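PDB 5GP9: transcriptional regulator (TetR/AcrR family) from Bacillus halodurans, which probably represses fatty acid degradation genes by binding their operator DNA through an N-terminal helix-turn-helix domain, with a fatty acyl effector likely relieving repression. Local coordinates for residues 107-112 with 159-164. Numbering follows the deposited sequence.
Sequences ELRQSN and TLDEVV. With PLM (palmitic acid), chain E.
Arg109 and Asp161 meet head-on in a two-pronged salt bridge, and this one pair makes the whole contact between the loop 107-112 and helix 149-169. Arg109 NH1 donates to Asp161 OD1 at 2.9 Å, and Arg109 NH2 reaches Asp161 OD2 at 2.7 Å. Both bonds are nearly straight, with N-H...O angles of 166° and 160°. Each oxygen offers its syn lone pair, and the guanidinium and carboxylate planes lie only 7° apart, so the two groups form one nearly flat, twice hydrogen-bonded pair, to which Arg109 NH1 adds a weak bond to Asp161 OD2. The backbones stay well separated, 12.1 Å between the CA atoms of Arg109 and Asp161; the two side chains span that gap together, the arginine bent at chi2, the aspartate reaching out with CG anti to its backbone N.

Second partners fix the pair further. Arg109 NE donates to the carbonyl oxygen of Thr104, which restrains the rotation of the guanidinium, and Gln105 NE2 binds Asp161 OD1. The tight part is therefore the ion pair and the ligand against it: palmitic acid C6 lies 3.4 Å above the Arg109 guanidinium plane, offset toward its rim, and palmitic acid C3 comes to 3.2 Å from Arg109 NH2. Beyond the ion pair the two segments diverge, and residues 110-112 lead off toward helix 113-139, partly exposed and poorly ordered.

The ion pair lies along the palmitic acid chain, with a magnesium ion about 4 Å from the Asp161 side chain, as part of the fatty-acid pocket within the helical C-terminal effector domain of a TetR-family regulator.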
loop_
_atom_site.group_PDB
_atom_site.type_symbol
_atom_site.label_atom_id
_atom_site.label_comp_id
_atom_site.label_asym_id
_atom_site.label_seq_id
_atom_site.Cartn_x
_atom_site.Cartn_y
_atom_site.Cartn_z
ATOM N N GLU A 107 7.689 7.747 -3.484
ATOM C CA GLU A 107 9.049 7.520 -4.010
ATOM C C GLU A 107 9.761 6.347 -3.441
ATOM O O GLU A 107 10.565 5.722 -4.137
ATOM C CB GLU A 107 9.872 8.765 -3.949
ATOM C CG GLU A 107 9.324 9.948 -4.740
ATOM C CD GLU A 107 9.276 9.761 -6.263
ATOM O OE1 GLU A 107 10.068 8.978 -6.725
ATOM O OE2 GLU A 107 8.459 10.406 -6.918
ATOM N N LEU A 108 9.404 5.947 -2.240
ATOM C CA LEU A 108 10.019 4.829 -1.571
ATOM C C LEU A 108 9.296 3.553 -1.985
ATOM O O LEU A 108 9.436 2.502 -1.388
ATOM C CB LEU A 108 9.875 5.146 -0.084
ATOM C CG LEU A 108 10.616 4.511 1.007
ATOM C CD1 LEU A 108 12.109 4.760 0.865
ATOM C CD2 LEU A 108 10.163 5.009 2.369
ATOM N N ARG A 109 8.418 3.645 -2.965
ATOM C CA ARG A 109 7.713 2.487 -3.467
ATOM C C ARG A 109 8.464 2.085 -4.775
ATOM O O ARG A 109 8.166 2.557 -5.856
ATOM C CB ARG A 109 6.203 2.801 -3.729
ATOM C CG ARG A 109 5.409 3.340 -2.491
ATOM C CD ARG A 109 5.465 2.521 -1.200
ATOM N NE ARG A 109 5.076 3.306 -0.023
ATOM C CZ ARG A 109 4.057 3.064 0.813
ATOM N NH1 ARG A 109 3.859 3.909 1.770
ATOM N NH2 ARG A 109 3.273 1.973 0.767
ATOM N N GLN A 110 9.452 1.221 -4.656
ATOM C CA GLN A 110 10.260 0.893 -5.834
ATOM C C GLN A 110 10.357 -0.630 -6.014
ATOM O O GLN A 110 10.291 -1.391 -5.048
ATOM C CB GLN A 110 11.619 1.571 -5.724
ATOM C CG GLN A 110 12.089 2.096 -7.059
ATOM C CD GLN A 110 13.556 2.418 -7.073
ATOM O OE1 GLN A 110 14.231 2.292 -6.061
ATOM N NE2 GLN A 110 14.064 2.842 -8.229
ATOM N N SER A 111 10.486 -1.062 -7.261
ATOM C CA SER A 111 10.521 -2.488 -7.587
ATOM C C SER A 111 11.954 -3.097 -7.448
ATOM O O SER A 111 12.152 -4.324 -7.633
ATOM C CB SER A 111 9.905 -2.706 -8.977
ATOM O OG SER A 111 10.206 -1.624 -9.846
ATOM N N ASN A 112 12.940 -2.254 -7.112
ATOM C CA ASN A 112 14.263 -2.734 -6.745
ATOM C C ASN A 112 14.120 -3.729 -5.591
ATOM O O ASN A 112 13.859 -3.342 -4.462
ATOM C CB ASN A 112 15.170 -1.547 -6.370
ATOM C CG ASN A 112 16.576 -1.983 -5.986
ATOM O OD1 ASN A 112 16.784 -3.052 -5.371
ATOM N ND2 ASN A 112 17.555 -1.153 -6.336
ATOM N N THR A 159 -4.598 0.175 6.208
ATOM C CA THR A 159 -5.604 1.252 6.203
ATOM C C THR A 159 -4.982 2.628 6.314
ATOM O O THR A 159 -5.300 3.549 5.494
ATOM C CB THR A 159 -6.718 1.016 7.277
ATOM O OG1 THR A 159 -7.436 -0.150 6.938
ATOM C CG2 THR A 159 -7.713 2.144 7.196
ATOM N N LEU A 160 -4.183 2.836 7.320
ATOM C CA LEU A 160 -3.540 4.173 7.520
ATOM C C LEU A 160 -2.694 4.586 6.328
ATOM O O LEU A 160 -2.775 5.665 5.796
ATOM C CB LEU A 160 -2.711 4.145 8.751
ATOM C CG LEU A 160 -3.367 3.923 10.096
ATOM C CD1 LEU A 160 -2.392 3.949 11.273
ATOM C CD2 LEU A 160 -4.494 4.901 10.345
ATOM N N ASP A 161 -1.982 3.617 5.765
ATOM C CA ASP A 161 -1.145 3.883 4.627
ATOM C C ASP A 161 -1.920 4.252 3.415
ATOM O O ASP A 161 -1.514 5.144 2.623
ATOM C CB ASP A 161 -0.243 2.638 4.342
ATOM C CG ASP A 161 0.996 2.975 3.536
ATOM O OD1 ASP A 161 1.741 3.948 3.748
ATOM O OD2 ASP A 161 1.177 2.267 2.520
ATOM N N GLU A 162 -3.025 3.583 3.156
ATOM C CA GLU A 162 -3.883 3.853 2.063
ATOM C C GLU A 162 -4.547 5.230 2.169
ATOM O O GLU A 162 -4.608 5.952 1.188
ATOM C CB GLU A 162 -4.904 2.766 1.873
ATOM C CG GLU A 162 -5.854 2.893 0.702
ATOM C CD GLU A 162 -5.189 2.617 -0.667
ATOM O OE1 GLU A 162 -4.088 2.066 -0.681
ATOM O OE2 GLU A 162 -5.781 2.978 -1.663
ATOM N N VAL A 163 -5.001 5.581 3.373
ATOM C CA VAL A 163 -5.599 6.921 3.596
ATOM C C VAL A 163 -4.530 7.992 3.275
ATOM O O VAL A 163 -4.768 8.901 2.497
ATOM C CB VAL A 163 -6.137 7.027 5.013
ATOM C CG1 VAL A 163 -6.509 8.520 5.328
ATOM C CG2 VAL A 163 -7.272 6.071 5.199
ATOM N N VAL A 164 -3.309 7.852 3.790
ATOM C CA VAL A 164 -2.218 8.844 3.562
ATOM C C VAL A 164 -1.879 8.921 2.061
ATOM O O VAL A 164 -1.720 10.031 1.514
ATOM C CB VAL A 164 -0.914 8.542 4.383
ATOM C CG1 VAL A 164 0.155 9.586 4.035
ATOM C CG2 VAL A 164 -1.235 8.515 5.888
HETATM C C1 PLM E . 3.640 -2.233 2.069
HETATM O O1 PLM E . 2.669 -1.703 2.649
HETATM O O2 PLM E . 3.437 -3.169 1.295
HETATM C C2 PLM E . 5.079 -1.762 2.291
HETATM C C3 PLM E . 5.279 -0.305 1.817
HETATM C C4 PLM E . 6.736 0.218 1.755
HETATM C C5 PLM E . 7.260 1.304 2.742
HETATM C C6 PLM E . 6.199 2.079 3.521
HETATM C C7 PLM E . 6.665 3.361 4.191
HETATM C C8 PLM E . 5.466 4.051 4.754
HETATM C C9 PLM E . 5.380 4.084 6.245
HETATM C CA PLM E . 5.119 5.469 6.671
HETATM C CB PLM E . 4.818 5.401 8.155
HETATM C CC PLM E . 4.604 6.817 8.653
HETATM C CD PLM E . 5.818 7.656 8.238
HETATM C CE PLM E . 6.478 8.513 9.287
HETATM C CF PLM E . 7.949 8.607 8.885
HETATM C CG PLM E . 8.601 9.594 9.790
#